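Local coordinates for arginase, mitochondrial (Medicago truncatula, PDB 6VSS), which hydrolyses L-arginine to urea and L-ornithine with two manganese ions per subunit, and also converts agmatine to urea and putrescine, at residues T101-N106 and I297-Q302; R87-I92 and V116-I121; F164-A169 and G263-I268; S282-G287 and P315-Y320. All blocks are in the same frame, centred on the assembly; numbering follows the deposited sequence.

Overall arrangement
All four contacts belong to one alpha/beta domain built round a parallel sheet, with manganese bound beyond the C-terminal ends of its strands. Contact 3 sets helix 163-174 on strand 264-269, and contact 2, centred about 18 Å from it, joins helix 84-92 to edge strand 113-118. Contact 1, about 19 Å from contact 3 between centres, touches it through Leu-298 and Leu-301. Contact 4 joins loops on the manganese side. Along the chain contacts 2, 3 and 4 follow in series; contact 1 encloses contact 3 and alternates with contacts 2 and 4. Contacts 1, 2 and 4 lie where subunits of the hexamer meet, the last two sharing a third subunit, while contact 3 lies within one, near the metal site.

Contact 1: T101-N106 and I297-Q302; sequences TEEGKN and ILQNLQ
Gln-299 starts with CG beside its backbone N (chi1 -72°) and runs extended from there, which carries its amide off the last turn of helix 291-300 to the loop 101-106; Glu-102 leaves its backbone in the same way but bends at chi2, turning its carboxylate to meet that amide. The two side chains meet at about a right angle, and Gln-299 NE2 donates to Glu-102 OE1 over 3.5 Å, a weak bond. Glu-103, extended beyond CG, stacks its carboxylate at 22° to the amide, with OE2 over the CB-CG-CD end of the glutamine, 3.5 Å from Gln-299 CG. Both glutamates sit in a type I turn from Thr-101 to Gly-104, braced by Lys-105 N donating to Thr-101 OG1 at 3.1 Å. The stronger partners of Glu-102 are cationic: its carboxylate makes salt bridges with Lys-330 and Arg-292 of the same chain. Arg-243 of a second subunit packs on Glu-103 and Gln-299. The charge of Glu-102 is therefore probably balanced mainly by the lysine and arginine; the neutral amide contributes a weak bond, and Arg-243 of the second subunit probably eases the charge of Glu-103.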
loop_
_atom_site.group_PDB
_atom_site.type_symbol
_atom_site.label_atom_id
_atom_site.label_comp_id
_atom_site.label_asym_id
_atom_site.label_seq_id
_atom_site.Cartn_x
_atom_site.Cartn_y
_atom_site.Cartn_z
ATOM N N THR B 101 24.131 4.696 -18.743
ATOM C CA THR B 101 24.159 3.285 -18.330
ATOM C C THR B 101 25.363 3.093 -17.411
ATOM O O THR B 101 26.194 3.971 -17.363
ATOM C CB THR B 101 24.174 2.327 -19.518
ATOM O OG1 THR B 101 25.494 2.280 -20.080
ATOM C CG2 THR B 101 23.106 2.693 -20.526
ATOM N N GLU B 102 25.381 1.969 -16.705
ATOM C CA GLU B 102 26.343 1.668 -15.625
ATOM C C GLU B 102 27.744 1.743 -16.211
ATOM O O GLU B 102 28.634 2.319 -15.523
ATOM C CB GLU B 102 26.052 0.311 -14.990
ATOM C CG GLU B 102 24.949 0.350 -13.943
ATOM C CD GLU B 102 25.138 -0.606 -12.767
ATOM O OE1 GLU B 102 26.078 -1.391 -12.803
ATOM O OE2 GLU B 102 24.343 -0.552 -11.817
ATOM N N GLU B 103 27.918 1.244 -17.442
ATOM C CA GLU B 103 29.257 1.222 -18.081
ATOM C C GLU B 103 29.509 2.417 -19.012
ATOM O O GLU B 103 30.458 2.318 -19.783
ATOM C CB GLU B 103 29.489 -0.109 -18.771
ATOM C CG GLU B 103 29.982 -1.134 -17.773
ATOM C CD GLU B 103 30.115 -2.474 -18.434
ATOM O OE1 GLU B 103 29.810 -2.537 -19.618
ATOM O OE2 GLU B 103 30.527 -3.425 -17.764
ATOM N N GLY B 104 28.780 3.522 -18.868
ATOM C CA GLY B 104 29.150 4.823 -19.448
ATOM C C GLY B 104 28.418 5.187 -20.723
ATOM O O GLY B 104 28.735 6.253 -21.240
ATOM N N LYS B 105 27.482 4.387 -21.237
ATOM C CA LYS B 105 26.779 4.770 -22.496
ATOM C C LYS B 105 25.687 5.832 -22.215
ATOM O O LYS B 105 25.054 5.834 -21.134
ATOM C CB LYS B 105 26.299 3.529 -23.248
ATOM C CG LYS B 105 27.411 2.634 -23.809
ATOM C CD LYS B 105 27.029 1.919 -25.109
ATOM C CE LYS B 105 28.060 0.918 -25.577
ATOM N NZ LYS B 105 27.555 0.105 -26.703
ATOM N N ASN B 106 25.497 6.753 -23.151
ATOM C CA ASN B 106 24.536 7.882 -23.038
ATOM C C ASN B 106 23.201 7.523 -23.736
ATOM O O ASN B 106 23.089 7.562 -24.993
ATOM C CB ASN B 106 25.193 9.179 -23.537
ATOM C CG ASN B 106 24.370 10.423 -23.247
ATOM O OD1 ASN B 106 23.237 10.364 -22.747
ATOM N ND2 ASN B 106 24.932 11.571 -23.580
ATOM N N ILE B 297 26.540 -11.148 -15.165
ATOM C CA ILE B 297 26.503 -12.087 -16.316
ATOM C C ILE B 297 26.470 -11.282 -17.625
ATOM O O ILE B 297 27.170 -11.636 -18.609
ATOM C CB ILE B 297 25.328 -13.064 -16.148
ATOM C CG1 ILE B 297 25.592 -13.972 -14.939
ATOM C CG2 ILE B 297 25.142 -13.819 -17.450
ATOM C CD1 ILE B 297 24.435 -14.815 -14.445
ATOM N N LEU B 298 25.712 -10.196 -17.640
ATOM C CA LEU B 298 25.401 -9.486 -18.899
ATOM C C LEU B 298 26.606 -8.631 -19.284
ATOM O O LEU B 298 27.003 -8.616 -20.489
ATOM C CB LEU B 298 24.131 -8.667 -18.645
ATOM C CG LEU B 298 23.425 -8.129 -19.867
ATOM C CD1 LEU B 298 23.156 -9.227 -20.892
ATOM C CD2 LEU B 298 22.145 -7.463 -19.428
ATOM N N GLN B 299 27.218 -8.014 -18.274
ATOM C CA GLN B 299 28.414 -7.167 -18.424
ATOM C C GLN B 299 29.559 -8.050 -18.918
ATOM O O GLN B 299 30.317 -7.605 -19.769
ATOM C CB GLN B 299 28.689 -6.387 -17.123
ATOM C CG GLN B 299 27.653 -5.275 -16.909
ATOM C CD GLN B 299 27.745 -4.502 -15.605
ATOM O OE1 GLN B 299 28.468 -4.888 -14.681
ATOM N NE2 GLN B 299 27.013 -3.394 -15.515
ATOM N N ASN B 300 29.620 -9.297 -18.503
ATOM C CA ASN B 300 30.735 -10.205 -18.843
ATOM C C ASN B 300 30.447 -10.946 -20.155
ATOM O O ASN B 300 31.376 -11.466 -20.718
ATOM C CB ASN B 300 31.003 -11.174 -17.692
ATOM C CG ASN B 300 31.859 -10.566 -16.599
ATOM O OD1 ASN B 300 33.032 -10.265 -16.826
ATOM N ND2 ASN B 300 31.305 -10.392 -15.417
ATOM N N LEU B 301 29.222 -10.944 -20.667
ATOM C CA LEU B 301 28.834 -11.853 -21.789
ATOM C C LEU B 301 29.566 -11.463 -23.073
ATOM O O LEU B 301 29.571 -10.288 -23.389
ATOM C CB LEU B 301 27.329 -11.790 -22.042
ATOM C CG LEU B 301 26.860 -12.561 -23.274
ATOM C CD1 LEU B 301 26.904 -14.043 -23.001
ATOM C CD2 LEU B 301 25.448 -12.147 -23.672
ATOM N N GLN B 302 30.130 -12.447 -23.776
ATOM C CA GLN B 302 30.729 -12.285 -25.118
ATOM C C GLN B 302 29.802 -12.913 -26.152
ATOM O O GLN B 302 29.202 -13.968 -25.906
ATOM C CB GLN B 302 32.135 -12.915 -25.137
ATOM C CG GLN B 302 33.058 -12.207 -24.151
ATOM C CD GLN B 302 34.474 -12.707 -24.057
ATOM O OE1 GLN B 302 34.745 -13.903 -23.987
ATOM N NE2 GLN B 302 35.385 -11.759 -24.005
#

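Contact 2: R87-I92 and V116-I121; sequences RIREAI and VGDVPI
Arg-89, on helix 84-92, meets Asp-118, at the end of edge strand 113-118, in an end-on salt bridge that makes up the tight part of this contact. The side chains approach from opposite directions, and the two terminal nitrogens each take one carboxylate oxygen. Arg-89 NH1 lies 2.5 Å from Asp-118 OD1, a bent bond too short to be trusted in detail, and reaches it on the syn side. Arg-89 NH2 donates to Asp-118 OD2 at 3.0 Å along a nearly straight path (168°). The pairing is not flat: OD2 lies in the guanidinium plane, yet the nitrogen stands above the carboxylate, and the two planes are 54° apart. A bend at chi3 (-69°) turns the guanidinium toward the strand. The looser side holds a single water, weakly: water 1 sits near Arg-89 NH1 at a doubtfully short distance and reaches Gly-117 O only at 3.3 Å. Leu-66 of the adjoining strand 63-69 touches the arginine, while Glu-122 of a third subunit forms a salt bridge with Arg-89 NE. The guanidinium thus stands between carboxylates of two chains that probably balance its charge; it probably favours ionised Asp-118, and ties this link to the subunit interface.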
loop_
_atom_site.group_PDB
_atom_site.type_symbol
_atom_site.label_atom_id
_atom_site.label_comp_id
_atom_site.label_asym_id
_atom_site.label_seq_id
_atom_site.Cartn_x
_atom_site.Cartn_y
_atom_site.Cartn_z
ATOM N N ARG B 87 4.800 1.647 -19.492
ATOM C CA ARG B 87 5.307 1.873 -18.102
ATOM C C ARG B 87 6.834 1.744 -18.121
ATOM O O ARG B 87 7.479 2.563 -17.527
ATOM C CB ARG B 87 4.625 0.932 -17.102
ATOM C CG ARG B 87 3.181 1.315 -16.818
ATOM C CD ARG B 87 3.091 2.598 -16.010
ATOM N NE ARG B 87 3.301 2.334 -14.583
ATOM C CZ ARG B 87 2.350 1.808 -13.790
ATOM N NH1 ARG B 87 2.581 1.593 -12.502
ATOM N NH2 ARG B 87 1.164 1.499 -14.302
ATOM N N ILE B 88 7.350 0.767 -18.858
ATOM C CA ILE B 88 8.836 0.609 -18.966
ATOM C C ILE B 88 9.435 1.814 -19.703
ATOM O O ILE B 88 10.364 2.428 -19.143
ATOM C CB ILE B 88 9.219 -0.721 -19.612
ATOM C CG1 ILE B 88 8.731 -1.918 -18.799
ATOM C CG2 ILE B 88 10.726 -0.805 -19.825
ATOM C CD1 ILE B 88 8.737 -3.193 -19.653
ATOM N N ARG B 89 8.900 2.240 -20.842
ATOM C CA ARG B 89 9.486 3.440 -21.512
ATOM C C ARG B 89 9.463 4.648 -20.570
ATOM O O ARG B 89 10.385 5.446 -20.575
ATOM C CB ARG B 89 8.795 3.761 -22.824
ATOM C CG ARG B 89 8.978 2.636 -23.822
ATOM C CD ARG B 89 8.423 2.950 -25.159
ATOM N NE ARG B 89 6.990 2.981 -25.027
ATOM C CZ ARG B 89 6.182 1.955 -25.324
ATOM N NH1 ARG B 89 6.669 0.848 -25.836
ATOM N NH2 ARG B 89 4.891 2.083 -25.207
ATOM N N GLU B 90 8.373 4.887 -19.900
ATOM C CA GLU B 90 8.331 6.062 -19.013
ATOM C C GLU B 90 9.459 5.929 -17.976
ATOM O O GLU B 90 10.053 6.925 -17.625
ATOM C CB GLU B 90 6.970 6.179 -18.332
ATOM C CG GLU B 90 7.080 7.077 -17.138
ATOM C CD GLU B 90 5.778 7.326 -16.434
ATOM O OE1 GLU B 90 5.356 6.449 -15.660
ATOM O OE2 GLU B 90 5.185 8.370 -16.705
ATOM N N ALA B 91 9.651 4.753 -17.369
ATOM C CA ALA B 91 10.688 4.589 -16.337
ATOM C C ALA B 91 12.093 4.723 -16.949
ATOM O O ALA B 91 12.960 5.217 -16.269
ATOM C CB ALA B 91 10.476 3.300 -15.591
ATOM N N ILE B 92 12.318 4.311 -18.199
ATOM C CA ILE B 92 13.644 4.486 -18.835
ATOM C C ILE B 92 13.972 5.968 -18.826
ATOM O O ILE B 92 15.137 6.312 -18.615
ATOM C CB ILE B 92 13.682 3.944 -20.270
ATOM C CG1 ILE B 92 13.694 2.423 -20.283
ATOM C CG2 ILE B 92 14.873 4.490 -21.028
ATOM C CD1 ILE B 92 13.342 1.868 -21.673
ATOM N N VAL B 116 10.621 2.329 -31.181
ATOM C CA VAL B 116 9.888 2.155 -32.463
ATOM C C VAL B 116 8.398 2.241 -32.131
ATOM O O VAL B 116 7.767 3.220 -32.529
ATOM C CB VAL B 116 10.252 0.836 -33.162
ATOM C CG1 VAL B 116 9.256 0.481 -34.264
ATOM C CG2 VAL B 116 11.665 0.862 -33.720
ATOM N N GLY B 117 7.891 1.338 -31.286
ATOM C CA GLY B 117 6.524 1.452 -30.749
ATOM C C GLY B 117 5.925 0.106 -30.403
ATOM O O GLY B 117 6.678 -0.824 -30.237
ATOM N N ASP B 118 4.604 0.060 -30.239
ATOM C CA ASP B 118 3.877 -1.084 -29.702
ATOM C C ASP B 118 3.098 -1.680 -30.868
ATOM O O ASP B 118 2.453 -0.927 -31.600
ATOM C CB ASP B 118 2.980 -0.667 -28.535
ATOM C CG ASP B 118 3.722 -0.335 -27.263
ATOM O OD1 ASP B 118 4.944 -0.356 -27.267
ATOM O OD2 ASP B 118 3.059 -0.074 -26.272
ATOM N N VAL B 119 3.193 -2.987 -31.049
ATOM C CA VAL B 119 2.200 -3.749 -31.849
ATOM C C VAL B 119 0.865 -3.673 -31.109
ATOM O O VAL B 119 0.790 -4.162 -29.985
ATOM C CB VAL B 119 2.586 -5.220 -32.033
ATOM C CG1 VAL B 119 1.491 -5.973 -32.800
ATOM C CG2 VAL B 119 3.956 -5.355 -32.690
ATOM N N PRO B 120 -0.203 -3.140 -31.756
ATOM C CA PRO B 120 -1.534 -2.993 -31.151
ATOM C C PRO B 120 -2.328 -4.302 -31.049
ATOM O O PRO B 120 -3.312 -4.575 -31.814
ATOM C CB PRO B 120 -2.223 -2.005 -32.102
ATOM C CG PRO B 120 -1.601 -2.291 -33.445
ATOM C CD PRO B 120 -0.158 -2.649 -33.141
ATOM N N ILE B 121 -1.896 -5.109 -30.078
ATOM C CA ILE B 121 -2.364 -6.501 -29.864
ATOM C C ILE B 121 -3.887 -6.497 -29.637
ATOM O O ILE B 121 -4.607 -7.278 -30.310
ATOM C CB ILE B 121 -1.594 -7.121 -28.679
ATOM C CG1 ILE B 121 -0.094 -7.222 -28.973
ATOM C CG2 ILE B 121 -2.192 -8.476 -28.321
ATOM C CD1 ILE B 121 0.234 -8.105 -30.181
HETATM O O HOH W 1 8.221 0.179 -27.553
#

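Contact 3: F164-A169 and G263-I268; sequences FPVVRA and GVYVSI
This is a buried apolar contact between a helix and the sheet it lies on: Val-166 and Val-167 of helix 163-174 pack against Tyr-265 of strand 264-269, near the middle of the parallel sheet. The main element is a CH-pi contact. Val-167 CG2 sits over the centre of one face of the phenol ring, 3.5 Å from the centroid of the Tyr-265 ring and 13° off the ring normal. This methyl lies beside its own backbone N, opposite the carbonyl carbon (chi1 of CG1 162°), and is the one of the pair that meets the ring. Val-166 crosses the tyrosine at about a right angle and touches its far end, with CG1 3.2 Å from Tyr-265 OH and 3.8 Å from Tyr-265 CE2. The hydroxyl itself is satisfied by a hydrogen bond to Asp-309. That carboxylate also bonds Ser-267, whose hydroxyl is hydrogen-bonded to His-160, a manganese ligand, so the tyrosine belongs to the surroundings of the metal site. With an alanine in place of Tyr-265, Val-166 and Val-167 would probably face a gap and Asp-309 would lose its phenol partner. Helices packed on a parallel sheet are the plan of the alpha/beta arginase fold; here the side chain of Tyr-265 is about 11 Å from a manganese ion.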
loop_
_atom_site.group_PDB
_atom_site.type_symbol
_atom_site.label_atom_id
_atom_site.label_comp_id
_atom_site.label_asym_id
_atom_site.label_seq_id
_atom_site.Cartn_x
_atom_site.Cartn_y
_atom_site.Cartn_z
ATOM N N PHE B 164 8.848 -16.721 -28.485
ATOM C CA PHE B 164 8.790 -17.701 -29.608
ATOM C C PHE B 164 8.755 -16.941 -30.926
ATOM O O PHE B 164 9.722 -17.032 -31.682
ATOM C CB PHE B 164 7.671 -18.729 -29.480
ATOM C CG PHE B 164 7.367 -19.456 -30.760
ATOM C CD1 PHE B 164 8.363 -20.127 -31.466
ATOM C CD2 PHE B 164 6.071 -19.533 -31.239
ATOM C CE1 PHE B 164 8.068 -20.825 -32.646
ATOM C CE2 PHE B 164 5.773 -20.259 -32.395
ATOM C CZ PHE B 164 6.776 -20.885 -33.103
ATOM N N PRO B 165 7.673 -16.177 -31.244
ATOM C CA PRO B 165 7.604 -15.419 -32.496
ATOM C C PRO B 165 8.741 -14.408 -32.723
ATOM O O PRO B 165 9.131 -14.193 -33.894
ATOM C CB PRO B 165 6.262 -14.658 -32.420
ATOM C CG PRO B 165 5.732 -14.866 -31.007
ATOM C CD PRO B 165 6.405 -16.128 -30.513
ATOM N N VAL B 166 9.278 -13.824 -31.647
ATOM C CA VAL B 166 10.445 -12.908 -31.770
ATOM C C VAL B 166 11.651 -13.733 -32.232
ATOM O O VAL B 166 12.313 -13.345 -33.188
ATOM C CB VAL B 166 10.744 -12.177 -30.456
ATOM C CG1 VAL B 166 11.905 -11.223 -30.604
ATOM C CG2 VAL B 166 9.503 -11.498 -29.941
ATOM N N VAL B 167 11.941 -14.837 -31.563
ATOM C CA VAL B 167 13.198 -15.567 -31.851
ATOM C C VAL B 167 13.050 -16.257 -33.219
ATOM O O VAL B 167 14.031 -16.293 -33.964
ATOM C CB VAL B 167 13.538 -16.503 -30.698
ATOM C CG1 VAL B 167 14.524 -17.564 -31.116
ATOM C CG2 VAL B 167 14.028 -15.696 -29.486
ATOM N N ARG B 168 11.853 -16.709 -33.575
ATOM C CA ARG B 168 11.599 -17.300 -34.911
ATOM C C ARG B 168 11.965 -16.270 -35.988
ATOM O O ARG B 168 12.581 -16.631 -37.052
ATOM C CB ARG B 168 10.140 -17.743 -35.053
ATOM C CG ARG B 168 9.785 -18.129 -36.483
ATOM C CD ARG B 168 8.321 -18.509 -36.624
ATOM N NE ARG B 168 7.375 -17.451 -36.269
ATOM C CZ ARG B 168 6.081 -17.649 -36.065
ATOM N NH1 ARG B 168 5.579 -18.855 -36.192
ATOM N NH2 ARG B 168 5.279 -16.653 -35.746
ATOM N N ALA B 169 11.512 -15.038 -35.774
ATOM C CA ALA B 169 11.674 -13.909 -36.710
ATOM C C ALA B 169 13.159 -13.552 -36.805
ATOM O O ALA B 169 13.635 -13.342 -37.952
ATOM C CB ALA B 169 10.866 -12.756 -36.234
ATOM N N GLY B 263 24.284 -15.583 -34.107
ATOM C CA GLY B 263 24.490 -14.621 -33.016
ATOM C C GLY B 263 23.739 -15.030 -31.766
ATOM O O GLY B 263 23.350 -16.235 -31.651
ATOM N N VAL B 264 23.564 -14.045 -30.872
ATOM C CA VAL B 264 23.104 -14.251 -29.474
ATOM C C VAL B 264 21.812 -13.458 -29.251
ATOM O O VAL B 264 21.798 -12.222 -29.505
ATOM C CB VAL B 264 24.190 -13.869 -28.446
ATOM C CG1 VAL B 264 23.710 -14.143 -27.021
ATOM C CG2 VAL B 264 25.504 -14.634 -28.708
ATOM N N TYR B 265 20.790 -14.130 -28.723
ATOM C CA TYR B 265 19.517 -13.494 -28.272
ATOM C C TYR B 265 19.424 -13.559 -26.743
ATOM O O TYR B 265 19.710 -14.668 -26.186
ATOM C CB TYR B 265 18.342 -14.205 -28.925
ATOM C CG TYR B 265 17.027 -13.564 -28.600
ATOM C CD1 TYR B 265 16.285 -13.929 -27.477
ATOM C CD2 TYR B 265 16.537 -12.568 -29.419
ATOM C CE1 TYR B 265 15.058 -13.330 -27.211
ATOM C CE2 TYR B 265 15.298 -12.007 -29.190
ATOM C CZ TYR B 265 14.582 -12.353 -28.062
ATOM O OH TYR B 265 13.396 -11.725 -27.864
ATOM N N VAL B 266 19.068 -12.446 -26.096
ATOM C CA VAL B 266 19.024 -12.355 -24.605
ATOM C C VAL B 266 17.592 -12.115 -24.140
ATOM O O VAL B 266 17.058 -11.062 -24.394
ATOM C CB VAL B 266 19.964 -11.287 -24.037
ATOM C CG1 VAL B 266 19.884 -11.288 -22.511
ATOM C CG2 VAL B 266 21.413 -11.508 -24.479
ATOM N N SER B 267 16.985 -13.094 -23.488
ATOM C CA SER B 267 15.585 -13.030 -23.014
ATOM C C SER B 267 15.607 -12.858 -21.491
ATOM O O SER B 267 16.118 -13.761 -20.778
ATOM C CB SER B 267 14.869 -14.257 -23.431
ATOM O OG SER B 267 13.548 -14.266 -22.893
ATOM N N ILE B 268 15.141 -11.745 -20.985
ATOM C CA ILE B 268 15.098 -11.510 -19.509
ATOM C C ILE B 268 13.643 -11.587 -19.016
ATOM O O ILE B 268 12.832 -10.633 -19.304
ATOM C CB ILE B 268 15.780 -10.188 -19.148
ATOM C CG1 ILE B 268 17.081 -10.016 -19.957
ATOM C CG2 ILE B 268 15.961 -10.134 -17.627
ATOM C CD1 ILE B 268 17.959 -8.861 -19.580
#

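Contact 4: S282-G287 and P315-Y320; sequences SHHEPG and PQRDTY
Arg-317 supplies the largest share of the buried surface, and His-284 and Ser-282 meet it from the facing loop. The bends of the arginine chain at chi2 and chi3 (-37°) set the tilt at which its guanidinium meets segment 282-287. There its NH2 lies over one face of the His-284 ring, on the ND1-CE1 side, with Arg-317 NH2 3.1 Å from His-284 ND1 and Arg-317 CZ 3.7 Å from His-284 CE1. The two flat groups are tilted by 36°, so the meeting is an inclined overlap. The closest approach, Arg-317 NH2 to His-284 CE1, is short enough to be doubtful in detail. Ser-282 takes part through its backbone: its carbonyl O stands over one face of the guanidinium, 3.3 Å from Arg-317 NH2, at an angle too poor for a hydrogen bond. Firmer polar bonds fix the parts, since Arg-317 NE donates to Val-281 O, His-284 NE2 is hydrogen-bonded to Pro-279 O, and Ser-282 OG bonds His-78 O and Asn-314. Replacing His-284 by an alanine would probably bare one side of the guanidinium, leaving it held by its bond to Val-281 O, and leave Pro-279 O without its partner. In the same loop Glu-285 bonds the manganese ligand His-186, and His-283 reaches Ser-96 O of a fourth subunit. Loops that follow strands 264-269 and 305-311 are thereby joined at the C-terminal side of the sheet, where the arginase fold holds its two-manganese active site.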
loop_
_atom_site.group_PDB
_atom_site.type_symbol
_atom_site.label_atom_id
_atom_site.label_comp_id
_atom_site.label_asym_id
_atom_site.label_seq_id
_atom_site.Cartn_x
_atom_site.Cartn_y
_atom_site.Cartn_z
ATOM N N SER B 282 3.657 -11.632 -12.303
ATOM C CA SER B 282 2.550 -12.591 -12.081
ATOM C C SER B 282 2.963 -13.762 -11.155
ATOM O O SER B 282 2.135 -14.157 -10.320
ATOM C CB SER B 282 2.017 -13.088 -13.431
ATOM O OG SER B 282 1.421 -12.011 -14.159
ATOM N N HIS B 283 4.181 -14.283 -11.234
ATOM C CA HIS B 283 4.559 -15.531 -10.533
ATOM C C HIS B 283 5.646 -15.194 -9.532
ATOM O O HIS B 283 6.784 -15.303 -9.890
ATOM C CB HIS B 283 5.031 -16.579 -11.560
ATOM C CG HIS B 283 3.955 -16.899 -12.521
ATOM N ND1 HIS B 283 3.006 -17.871 -12.255
ATOM C CD2 HIS B 283 3.607 -16.324 -13.694
ATOM C CE1 HIS B 283 2.134 -17.916 -13.254
ATOM N NE2 HIS B 283 2.469 -16.965 -14.151
ATOM N N HIS B 284 5.307 -14.837 -8.313
ATOM C CA HIS B 284 6.313 -14.682 -7.235
ATOM C C HIS B 284 7.006 -16.048 -6.963
ATOM O O HIS B 284 6.303 -17.015 -6.708
ATOM C CB HIS B 284 5.673 -14.096 -5.994
ATOM C CG HIS B 284 5.275 -12.688 -6.129
ATOM N ND1 HIS B 284 4.141 -12.189 -5.527
ATOM C CD2 HIS B 284 5.830 -11.649 -6.767
ATOM C CE1 HIS B 284 3.977 -10.937 -5.858
ATOM N NE2 HIS B 284 5.018 -10.566 -6.580
ATOM N N GLU B 285 8.341 -16.153 -7.037
ATOM C CA GLU B 285 9.061 -17.417 -6.681
ATOM C C GLU B 285 10.205 -17.055 -5.744
ATOM O O GLU B 285 11.270 -16.678 -6.206
ATOM C CB GLU B 285 9.625 -18.125 -7.925
ATOM C CG GLU B 285 8.588 -18.469 -8.971
ATOM C CD GLU B 285 7.677 -19.637 -8.634
ATOM O OE1 GLU B 285 8.006 -20.360 -7.658
ATOM O OE2 GLU B 285 6.617 -19.815 -9.356
ATOM N N PRO B 286 10.047 -17.145 -4.414
ATOM C CA PRO B 286 11.122 -16.711 -3.517
ATOM C C PRO B 286 12.420 -17.489 -3.739
ATOM O O PRO B 286 12.407 -18.624 -4.225
ATOM C CB PRO B 286 10.564 -16.913 -2.106
ATOM C CG PRO B 286 9.045 -16.813 -2.336
ATOM C CD PRO B 286 8.807 -17.477 -3.696
ATOM N N GLY B 287 13.520 -16.815 -3.481
ATOM C CA GLY B 287 14.874 -17.382 -3.645
ATOM C C GLY B 287 15.484 -17.097 -5.008
ATOM O O GLY B 287 16.230 -17.979 -5.471
ATOM N N PRO B 315 2.641 -4.316 -14.134
ATOM C CA PRO B 315 2.415 -3.109 -13.355
ATOM C C PRO B 315 1.209 -3.169 -12.406
ATOM O O PRO B 315 1.202 -2.489 -11.435
ATOM C CB PRO B 315 2.192 -2.005 -14.405
ATOM C CG PRO B 315 2.095 -2.673 -15.734
ATOM C CD PRO B 315 2.500 -4.116 -15.578
ATOM N N GLN B 316 0.242 -4.034 -12.668
ATOM C CA GLN B 316 -0.900 -4.271 -11.742
ATOM C C GLN B 316 -0.424 -4.963 -10.476
ATOM O O GLN B 316 -1.215 -4.989 -9.602
ATOM C CB GLN B 316 -1.977 -5.189 -12.316
ATOM C CG GLN B 316 -2.706 -4.531 -13.464
ATOM C CD GLN B 316 -3.875 -5.304 -14.021
ATOM O OE1 GLN B 316 -3.707 -6.132 -14.899
ATOM N NE2 GLN B 316 -5.086 -4.944 -13.608
ATOM N N ARG B 317 0.759 -5.552 -10.434
ATOM C CA ARG B 317 1.193 -6.225 -9.186
ATOM C C ARG B 317 2.404 -5.506 -8.591
ATOM O O ARG B 317 2.986 -6.030 -7.662
ATOM C CB ARG B 317 1.432 -7.710 -9.433
ATOM C CG ARG B 317 0.248 -8.383 -10.105
ATOM C CD ARG B 317 -0.183 -9.722 -9.592
ATOM N NE ARG B 317 0.965 -10.491 -9.212
ATOM C CZ ARG B 317 1.028 -11.251 -8.144
ATOM N NH1 ARG B 317 -0.012 -11.372 -7.342
ATOM N NH2 ARG B 317 2.131 -11.910 -7.891
ATOM N N ASP B 318 2.722 -4.327 -9.115
ATOM C CA ASP B 318 3.890 -3.535 -8.661
ATOM C C ASP B 318 3.550 -2.796 -7.358
ATOM O O ASP B 318 2.396 -2.738 -6.979
ATOM C CB ASP B 318 4.335 -2.566 -9.756
ATOM C CG ASP B 318 5.794 -2.143 -9.711
ATOM O OD1 ASP B 318 6.447 -2.428 -8.723
ATOM O OD2 ASP B 318 6.228 -1.513 -10.630
ATOM N N THR B 319 4.544 -2.190 -6.726
ATOM C CA THR B 319 4.269 -1.373 -5.524
ATOM C C THR B 319 3.743 -0.000 -5.966
ATOM O O THR B 319 3.833 0.360 -7.139
ATOM C CB THR B 319 5.482 -1.242 -4.604
ATOM O OG1 THR B 319 6.536 -0.785 -5.428
ATOM C CG2 THR B 319 5.922 -2.536 -3.971
ATOM N N TYR B 320 3.304 0.806 -5.012
ATOM C CA TYR B 320 2.744 2.127 -5.376
ATOM C C TYR B 320 3.799 3.025 -6.038
ATOM O O TYR B 320 3.430 3.759 -6.911
ATOM C CB TYR B 320 1.968 2.707 -4.198
ATOM C CG TYR B 320 1.178 3.953 -4.483
ATOM C CD1 TYR B 320 1.797 5.095 -4.911
ATOM C CD2 TYR B 320 -0.196 3.983 -4.393
ATOM C CE1 TYR B 320 1.114 6.286 -5.070
ATOM C CE2 TYR B 320 -0.908 5.150 -4.602
ATOM C CZ TYR B 320 -0.256 6.311 -4.950
ATOM O OH TYR B 320 -0.939 7.464 -5.157
#